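TRNA dimethylallyltransferase (PDB 3EXA) probably transfers a dimethylallyl group from dimethylallyl diphosphate to the adenine at position 37 of tRNAs that read codons beginning with uridine. Local coordinates at residues E3-I8 and A107-F112; E126-V131 and R161-L166; D141-S144 and K149-A152. All coordinates share one frame; numbering follows the deposited sequence.

Contact 1 (E3-I8 and A107-F112)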
loop_
_atom_site.group_PDB
_atom_site.type_symbol
_atom_site.label_atom_id
_atom_site.label_comp_id
_atom_site.label_asym_id
_atom_site.label_seq_id
_atom_site.Cartn_x
_atom_site.Cartn_y
_atom_site.Cartn_z
ATOM N N GLU A 3 4.643 19.559 25.816
ATOM C CA GLU A 3 5.728 20.364 25.257
ATOM C C GLU A 3 5.094 21.634 24.682
ATOM O O GLU A 3 4.061 21.574 24.009
ATOM C CB GLU A 3 6.433 19.620 24.116
ATOM C CG GLU A 3 7.474 18.589 24.523
ATOM C CD GLU A 3 8.054 17.846 23.326
ATOM O OE1 GLU A 3 8.300 18.486 22.283
ATOM O OE2 GLU A 3 8.275 16.620 23.425
ATOM N N LYS A 4 5.732 22.773 24.942
ATOM C CA LYS A 4 5.261 24.076 24.478
ATOM C C LYS A 4 5.793 24.400 23.087
ATOM O O LYS A 4 6.958 24.147 22.789
ATOM C CB LYS A 4 5.711 25.173 25.441
ATOM C CG LYS A 4 5.129 25.071 26.832
ATOM C CD LYS A 4 5.677 26.176 27.716
ATOM C CE LYS A 4 5.178 26.027 29.143
ATOM N NZ LYS A 4 5.824 26.996 30.079
ATOM N N LEU A 5 4.937 24.975 22.245
ATOM C CA LEU A 5 5.329 25.330 20.886
ATOM C C LEU A 5 4.657 26.606 20.401
ATOM O O LEU A 5 3.428 26.699 20.373
ATOM C CB LEU A 5 4.982 24.193 19.934
ATOM C CG LEU A 5 5.126 24.463 18.443
ATOM C CD1 LEU A 5 6.515 24.995 18.115
ATOM C CD2 LEU A 5 4.852 23.168 17.707
ATOM N N VAL A 6 5.464 27.591 20.016
ATOM C CA VAL A 6 4.921 28.846 19.509
ATOM C C VAL A 6 4.999 28.834 17.986
ATOM O O VAL A 6 6.046 28.519 17.425
ATOM C CB VAL A 6 5.717 30.077 20.023
ATOM C CG1 VAL A 6 5.133 31.351 19.412
ATOM C CG2 VAL A 6 5.665 30.153 21.549
ATOM N N ALA A 7 3.894 29.156 17.314
ATOM C CA ALA A 7 3.901 29.197 15.854
ATOM C C ALA A 7 3.578 30.604 15.372
ATOM O O ALA A 7 2.650 31.240 15.869
ATOM C CB ALA A 7 2.898 28.207 15.283
ATOM N N ILE A 8 4.374 31.096 14.427
ATOM C CA ILE A 8 4.171 32.415 13.852
ATOM C C ILE A 8 3.939 32.175 12.371
ATOM O O ILE A 8 4.843 31.777 11.643
ATOM C CB ILE A 8 5.406 33.317 14.035
ATOM C CG1 ILE A 8 5.745 33.439 15.515
ATOM C CG2 ILE A 8 5.140 34.697 13.440
ATOM C CD1 ILE A 8 7.006 34.214 15.784
ATOM N N ALA A 107 1.085 19.689 9.701
ATOM C CA ALA A 107 1.580 18.341 9.885
ATOM C C ALA A 107 2.361 18.209 11.188
ATOM O O ALA A 107 2.362 17.151 11.808
ATOM C CB ALA A 107 2.447 17.945 8.706
ATOM N N VAL A 108 3.019 19.288 11.600
ATOM C CA VAL A 108 3.812 19.294 12.828
ATOM C C VAL A 108 2.963 19.526 14.071
ATOM O O VAL A 108 3.124 18.844 15.076
ATOM C CB VAL A 108 4.884 20.397 12.790
ATOM C CG1 VAL A 108 5.465 20.613 14.178
ATOM C CG2 VAL A 108 5.969 20.022 11.800
ATOM N N ILE A 109 2.056 20.491 13.996
ATOM C CA ILE A 109 1.241 20.801 15.147
ATOM C C ILE A 109 0.162 19.773 15.416
ATOM O O ILE A 109 -0.475 19.808 16.467
ATOM C CB ILE A 109 0.574 22.178 15.021
ATOM C CG1 ILE A 109 -0.450 22.168 13.888
ATOM C CG2 ILE A 109 1.617 23.235 14.775
ATOM C CD1 ILE A 109 -1.275 23.445 13.840
ATOM N N HIS A 110 -0.051 18.857 14.477
ATOM C CA HIS A 110 -1.076 17.831 14.648
ATOM C C HIS A 110 -0.490 16.428 14.667
ATOM O O HIS A 110 -1.198 15.459 14.933
ATOM C CB HIS A 110 -2.125 17.932 13.535
ATOM C CG HIS A 110 -3.006 19.135 13.645
ATOM N ND1 HIS A 110 -3.153 20.048 12.620
ATOM C CD2 HIS A 110 -3.801 19.573 14.650
ATOM C CE1 HIS A 110 -4.000 20.991 12.988
ATOM N NE2 HIS A 110 -4.409 20.727 14.218
ATOM N N GLN A 111 0.803 16.316 14.387
ATOM C CA GLN A 111 1.451 15.010 14.380
ATOM C C GLN A 111 0.712 14.013 13.488
ATOM O O GLN A 111 0.485 12.871 13.891
ATOM C CB GLN A 111 1.524 14.445 15.802
ATOM C CG GLN A 111 2.519 15.130 16.697
ATOM C CD GLN A 111 3.912 15.122 16.112
ATOM O OE1 GLN A 111 4.225 15.888 15.197
ATOM N NE2 GLN A 111 4.759 14.246 16.631
ATOM N N PHE A 112 0.337 14.437 12.283
ATOM C CA PHE A 112 -0.370 13.551 11.355
ATOM C C PHE A 112 0.388 12.248 11.124
ATOM O O PHE A 112 1.609 12.251 10.969
ATOM C CB PHE A 112 -0.585 14.233 10.000
ATOM C CG PHE A 112 -1.602 15.336 10.021
ATOM C CD1 PHE A 112 -2.812 15.177 10.684
ATOM C CD2 PHE A 112 -1.365 16.523 9.337
ATOM C CE1 PHE A 112 -3.775 16.189 10.670
ATOM C CE2 PHE A 112 -2.321 17.540 9.314
ATOM C CZ PHE A 112 -3.527 17.370 9.980
#

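Contact 2 (E126-V131 and R161-L166)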
loop_
_atom_site.group_PDB
_atom_site.type_symbol
_atom_site.label_atom_id
_atom_site.label_comp_id
_atom_site.label_asym_id
_atom_site.label_seq_id
_atom_site.Cartn_x
_atom_site.Cartn_y
_atom_site.Cartn_z
ATOM N N GLU A 126 -8.654 -13.664 1.963
ATOM C CA GLU A 126 -10.069 -13.929 2.215
ATOM C C GLU A 126 -10.855 -14.059 0.916
ATOM O O GLU A 126 -11.698 -14.943 0.783
ATOM C CB GLU A 126 -10.656 -12.801 3.059
ATOM C CG GLU A 126 -12.145 -12.897 3.334
ATOM C CD GLU A 126 -12.641 -11.719 4.153
ATOM O OE1 GLU A 126 -12.056 -11.458 5.230
ATOM O OE2 GLU A 126 -13.613 -11.056 3.722
ATOM N N LEU A 127 -10.583 -13.171 -0.036
ATOM C CA LEU A 127 -11.280 -13.208 -1.313
ATOM C C LEU A 127 -10.909 -14.445 -2.124
ATOM O O LEU A 127 -11.769 -15.061 -2.756
ATOM C CB LEU A 127 -10.974 -11.959 -2.136
ATOM C CG LEU A 127 -11.451 -10.648 -1.513
ATOM C CD1 LEU A 127 -11.019 -9.490 -2.387
ATOM C CD2 LEU A 127 -12.959 -10.680 -1.347
ATOM N N GLU A 128 -9.634 -14.818 -2.110
ATOM C CA GLU A 128 -9.211 -15.982 -2.867
ATOM C C GLU A 128 -9.908 -17.218 -2.316
ATOM O O GLU A 128 -10.424 -18.036 -3.080
ATOM C CB GLU A 128 -7.684 -16.111 -2.822
ATOM C CG GLU A 128 -7.008 -14.920 -3.517
ATOM C CD GLU A 128 -5.499 -14.898 -3.374
ATOM O OE1 GLU A 128 -4.995 -15.179 -2.266
ATOM O OE2 GLU A 128 -4.814 -14.571 -4.368
ATOM N N ALA A 129 -9.952 -17.331 -0.992
ATOM C CA ALA A 129 -10.604 -18.456 -0.336
ATOM C C ALA A 129 -12.092 -18.442 -0.674
ATOM O O ALA A 129 -12.729 -19.487 -0.817
ATOM C CB ALA A 129 -10.411 -18.361 1.175
ATOM N N PHE A 130 -12.641 -17.244 -0.815
ATOM C CA PHE A 130 -14.047 -17.092 -1.135
ATOM C C PHE A 130 -14.342 -17.586 -2.545
ATOM O O PHE A 130 -15.288 -18.351 -2.766
ATOM C CB PHE A 130 -14.440 -15.623 -1.034
ATOM C CG PHE A 130 -15.897 -15.374 -1.243
ATOM C CD1 PHE A 130 -16.763 -15.305 -0.161
ATOM C CD2 PHE A 130 -16.415 -15.247 -2.529
ATOM C CE1 PHE A 130 -18.125 -15.111 -0.352
ATOM C CE2 PHE A 130 -17.782 -15.053 -2.730
ATOM C CZ PHE A 130 -18.639 -14.986 -1.641
ATOM N N VAL A 131 -13.533 -17.139 -3.500
ATOM C CA VAL A 131 -13.724 -17.521 -4.888
ATOM C C VAL A 131 -13.529 -19.027 -5.098
ATOM O O VAL A 131 -14.054 -19.600 -6.054
ATOM C CB VAL A 131 -12.781 -16.697 -5.833
ATOM C CG1 VAL A 131 -11.330 -17.068 -5.609
ATOM C CG2 VAL A 131 -13.168 -16.927 -7.280
ATOM N N ARG A 161 -9.366 -9.738 -11.783
ATOM C CA ARG A 161 -9.728 -8.333 -11.884
ATOM C C ARG A 161 -10.853 -7.987 -10.901
ATOM O O ARG A 161 -11.000 -6.838 -10.496
ATOM C CB ARG A 161 -10.144 -8.013 -13.321
ATOM C CG ARG A 161 -10.402 -6.544 -13.600
ATOM C CD ARG A 161 -10.638 -6.320 -15.091
ATOM N NE ARG A 161 -11.067 -4.954 -15.394
ATOM C CZ ARG A 161 -11.260 -4.488 -16.625
ATOM N NH1 ARG A 161 -11.062 -5.275 -17.677
ATOM N NH2 ARG A 161 -11.654 -3.234 -16.805
ATOM N N VAL A 162 -11.643 -8.986 -10.516
ATOM C CA VAL A 162 -12.722 -8.766 -9.563
ATOM C C VAL A 162 -12.119 -8.661 -8.168
ATOM O O VAL A 162 -12.547 -7.847 -7.358
ATOM C CB VAL A 162 -13.749 -9.914 -9.609
ATOM C CG1 VAL A 162 -14.740 -9.795 -8.452
ATOM C CG2 VAL A 162 -14.488 -9.877 -10.939
ATOM N N ILE A 163 -11.117 -9.477 -7.879
ATOM C CA ILE A 163 -10.483 -9.396 -6.570
ATOM C C ILE A 163 -9.827 -8.023 -6.414
ATOM O O ILE A 163 -9.860 -7.424 -5.345
ATOM C CB ILE A 163 -9.412 -10.492 -6.398
ATOM C CG1 ILE A 163 -10.103 -11.838 -6.158
ATOM C CG2 ILE A 163 -8.468 -10.135 -5.251
ATOM C CD1 ILE A 163 -9.168 -12.995 -6.034
ATOM N N ARG A 164 -9.224 -7.539 -7.492
ATOM C CA ARG A 164 -8.561 -6.242 -7.482
ATOM C C ARG A 164 -9.559 -5.139 -7.132
ATOM O O ARG A 164 -9.267 -4.258 -6.327
ATOM C CB ARG A 164 -7.941 -5.986 -8.856
ATOM C CG ARG A 164 -7.559 -4.542 -9.132
ATOM C CD ARG A 164 -6.402 -4.073 -8.267
ATOM N NE ARG A 164 -5.290 -3.586 -9.081
ATOM C CZ ARG A 164 -5.387 -2.622 -9.994
ATOM N NH1 ARG A 164 -6.552 -2.027 -10.226
ATOM N NH2 ARG A 164 -4.317 -2.254 -10.685
ATOM N N ALA A 165 -10.739 -5.194 -7.741
ATOM C CA ALA A 165 -11.778 -4.197 -7.496
ATOM C C ALA A 165 -12.225 -4.180 -6.039
ATOM O O ALA A 165 -12.420 -3.115 -5.455
ATOM C CB ALA A 165 -12.976 -4.462 -8.397
ATOM N N LEU A 166 -12.393 -5.359 -5.455
ATOM C CA LEU A 166 -12.831 -5.443 -4.072
ATOM C C LEU A 166 -11.753 -4.959 -3.100
ATOM O O LEU A 166 -12.071 -4.446 -2.028
ATOM C CB LEU A 166 -13.246 -6.882 -3.731
ATOM C CG LEU A 166 -14.394 -7.497 -4.560
ATOM C CD1 LEU A 166 -14.425 -9.013 -4.381
ATOM C CD2 LEU A 166 -15.719 -6.884 -4.144
#

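Contact 3 (D141-S144 and K149-A152)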
loop_
_atom_site.group_PDB
_atom_site.type_symbol
_atom_site.label_atom_id
_atom_site.label_comp_id
_atom_site.label_asym_id
_atom_site.label_seq_id
_atom_site.Cartn_x
_atom_site.Cartn_y
_atom_site.Cartn_z
ATOM N N ASP A 141 -20.910 -11.444 -7.744
ATOM C CA ASP A 141 -22.123 -10.900 -7.149
ATOM C C ASP A 141 -21.746 -10.075 -5.923
ATOM O O ASP A 141 -22.395 -9.074 -5.620
ATOM C CB ASP A 141 -23.100 -12.016 -6.763
ATOM C CG ASP A 141 -23.670 -12.738 -7.976
ATOM O OD1 ASP A 141 -23.981 -12.063 -8.984
ATOM O OD2 ASP A 141 -23.817 -13.978 -7.921
ATOM N N LYS A 142 -20.687 -10.492 -5.230
ATOM C CA LYS A 142 -20.226 -9.777 -4.043
ATOM C C LYS A 142 -19.858 -8.344 -4.402
ATOM O O LYS A 142 -20.229 -7.399 -3.708
ATOM C CB LYS A 142 -19.003 -10.470 -3.430
ATOM C CG LYS A 142 -18.384 -9.699 -2.258
ATOM C CD LYS A 142 -17.141 -10.396 -1.704
ATOM C CE LYS A 142 -17.488 -11.637 -0.874
ATOM N NZ LYS A 142 -18.146 -11.314 0.440
ATOM N N LEU A 143 -19.125 -8.190 -5.497
ATOM C CA LEU A 143 -18.701 -6.876 -5.939
ATOM C C LEU A 143 -19.876 -6.100 -6.538
ATOM O O LEU A 143 -19.967 -4.884 -6.382
ATOM C CB LEU A 143 -17.558 -7.040 -6.946
ATOM C CG LEU A 143 -16.872 -5.821 -7.560
ATOM C CD1 LEU A 143 -17.624 -5.392 -8.801
ATOM C CD2 LEU A 143 -16.783 -4.699 -6.539
ATOM N N SER A 144 -20.782 -6.821 -7.196
ATOM C CA SER A 144 -21.968 -6.238 -7.838
ATOM C C SER A 144 -22.915 -5.593 -6.815
ATOM O O SER A 144 -23.635 -4.641 -7.126
ATOM C CB SER A 144 -22.709 -7.332 -8.630
ATOM O OG SER A 144 -23.702 -6.805 -9.490
ATOM N N LYS A 149 -21.874 -0.933 -11.069
ATOM C CA LYS A 149 -21.260 -0.295 -12.238
ATOM C C LYS A 149 -19.952 -0.979 -12.649
ATOM O O LYS A 149 -19.771 -1.350 -13.811
ATOM C CB LYS A 149 -20.998 1.192 -11.949
ATOM C CG LYS A 149 -20.305 1.947 -13.092
ATOM C CD LYS A 149 -19.757 3.320 -12.672
ATOM C CE LYS A 149 -20.849 4.324 -12.275
ATOM N NZ LYS A 149 -21.769 4.714 -13.388
ATOM N N ALA A 150 -19.043 -1.141 -11.690
ATOM C CA ALA A 150 -17.754 -1.777 -11.943
ATOM C C ALA A 150 -17.965 -3.241 -12.301
ATOM O O ALA A 150 -17.315 -3.773 -13.207
ATOM C CB ALA A 150 -16.866 -1.660 -10.711
ATOM N N ALA A 151 -18.883 -3.884 -11.585
ATOM C CA ALA A 151 -19.207 -5.289 -11.813
ATOM C C ALA A 151 -19.567 -5.538 -13.272
ATOM O O ALA A 151 -18.905 -6.314 -13.958
ATOM C CB ALA A 151 -20.366 -5.709 -10.911
ATOM N N ALA A 152 -20.617 -4.874 -13.743
ATOM C CA ALA A 152 -21.065 -5.030 -15.123
ATOM C C ALA A 152 -19.956 -4.684 -16.107
ATOM O O ALA A 152 -20.100 -4.892 -17.310
ATOM C CB ALA A 152 -22.273 -4.148 -15.381
#

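Contact 1 (E3-I8 and A107-F112)
The carbonyl oxygen of I109 accepts a hydrogen bond from the hydroxyl of S188, while a methyl of the same residue, CG2, meets L5 across the contact. L5 is fixed by its backbone as well, through hydrogen bonds to N191 and V193 on one neighbouring strand. Between the two segments themselves the evidence is for apolar packing. Methyl CD2 of L5 lies 4.4 Å from V108 CG1, and the same CD2 is again 4.4 Å from I109 CG2. The directions from CD2 to these two methyls diverge by about 65°, so one leucine branch points between two successive side chains of the helix, and the other branch, CD1, lies farther back. The extended torsion of L5, with CG opposite the backbone N (chi1 171°), carries the branch out from the strand. These are loose van der Waals distances, and the nearest CA atoms, of L5 and I109, are 8.4 Å apart.

This is helix-on-sheet packing of the P-loop NTPase type. Strand 4-9 lies between strands 94-98 and 191-198 in a parallel sheet and leads into G10-T17, the predicted ATP-binding loop. L5 and A7 direct their CB atoms to helix 102-110, whereas V6, alternating with them, packs on L94 and F96.

In I109, CG1 takes the position flanked by both N and the carbonyl carbon (chi1 67°), which sends the two branches to different tasks: CG2 meets L5, and CG1 sits 3.7 Å above the plane of the H110 ring, displaced toward its rim. H110 CB in turn lies 3.7 Å above the F112 ring, again off-centre. That phenylalanine makes a cation-pi interaction with R160 of the second subunit. On the helix side, V108 also touches F77 of helix 74-90.

Contact 2 (E126-V131 and R161-L166)
L127 and I163 contribute the bulk of the buried surface here, with L166 third, and their side chains interlock without any hydrogen bond between the segments. The branch doing most of the work is L127 CD1. It enters the groove between I163 and L166, one helical turn apart on the facing helix: it lies 3.9 Å from I163 CG2 and 3.7 Å from L166 CB. The same methyl also rests 3.8 Å from the backbone oxygen of I163, so it reaches the main chain of the groove floor. The second branch of the leucine is engaged too, with L127 CD2 at 3.8 Å from L166 CD1, and the two leucine side chains pass each other at a slant. L127 adopts the torsion that sets CG opposite its carbonyl carbon (chi1 -63°), followed by an extended chi2 of 177°, which directs the branched end into the groove.

I163 meets two residues: CG2, and more loosely CG1, lie against L127, while the end of the longer arm places CD1 3.8 Å from E128 CG, the two chains crossing at about a right angle. Only the aliphatic part of E128 takes part in this packing; its carboxylate continues past the isoleucine, where OE2 forms a salt bridge with R160, next to the segment and within the region thought, by similarity, to interact with substrate tRNA.

The short helical segments run roughly antiparallel, at 139° between their directions, with axes 10.5 Å apart at closest approach. Helices 121-133 and 159-171 belong to the helical stretch between strands 94-98 and 191-198, and helix 136-144 packs against both: its L139 touches F130 and V131 on the first helix and L166 on the second.

Contact 3 (D141-S144 and K149-A152)
Two torsions bring the L143 methyl to A151: CG stands opposite the backbone N (chi1 -178°), and chi2 of -88° swings CD1 over toward the second helix. The setting is a tight turn between consecutive helices of the helical lobe, where helix 136-144 passes through residues 145-147 into the brief helix 148-151. How abruptly the chain turns is clear from the backbone, since the CA atoms of S144 and A151 are only 4.9 Å apart. A side chain no larger than a methyl stands between them.

L143 CD1 lies against the main chain of A151 as well as its methyl. It is 3.4 Å from A151 CA, tighter than usual for two carbons, and 3.5 Å from A151 CB. By contrast, its approach to A150 CB is relaxed at 4.3 Å. The leucine also packs on L166 and I169 of helix 159-171, which places it where the turn meets the rest of the helical bundle.

Polar support at the turn is modest: A150 N makes a weak hydrogen bond to D147 OD2 in the connection, and A151 O accepts a weak one from H140 NE2, one turn before S144 on the first helix.

At the end of helix 136-144, A151 CB sits 3.5 Å from S144 CA and 3.7 Å from S144 CB, and S144 OG passes the same methyl at 3.8 Å.

Overall arrangement
Contact 1 comes first along the chain and belongs to the parallel-sheet core, joining strand 4-9 to helix 102-110. Contacts 2 and 3 follow within a helical insertion between strands 94-98 and 191-198; their centres lie 42 and 45 Å from that of contact 1, and no atoms touch. The two helical contacts are one packing unit: centres 12 Å apart, with the segments of contact 3 falling between those of contact 2 in sequence, and L166 CD2 meeting L143 CB at 3.4 Å. The separation sets a sheet core, which carries the predicted ATP-binding loop, apart from an outlying helical lobe; both carry regions that probably meet substrate tRNA.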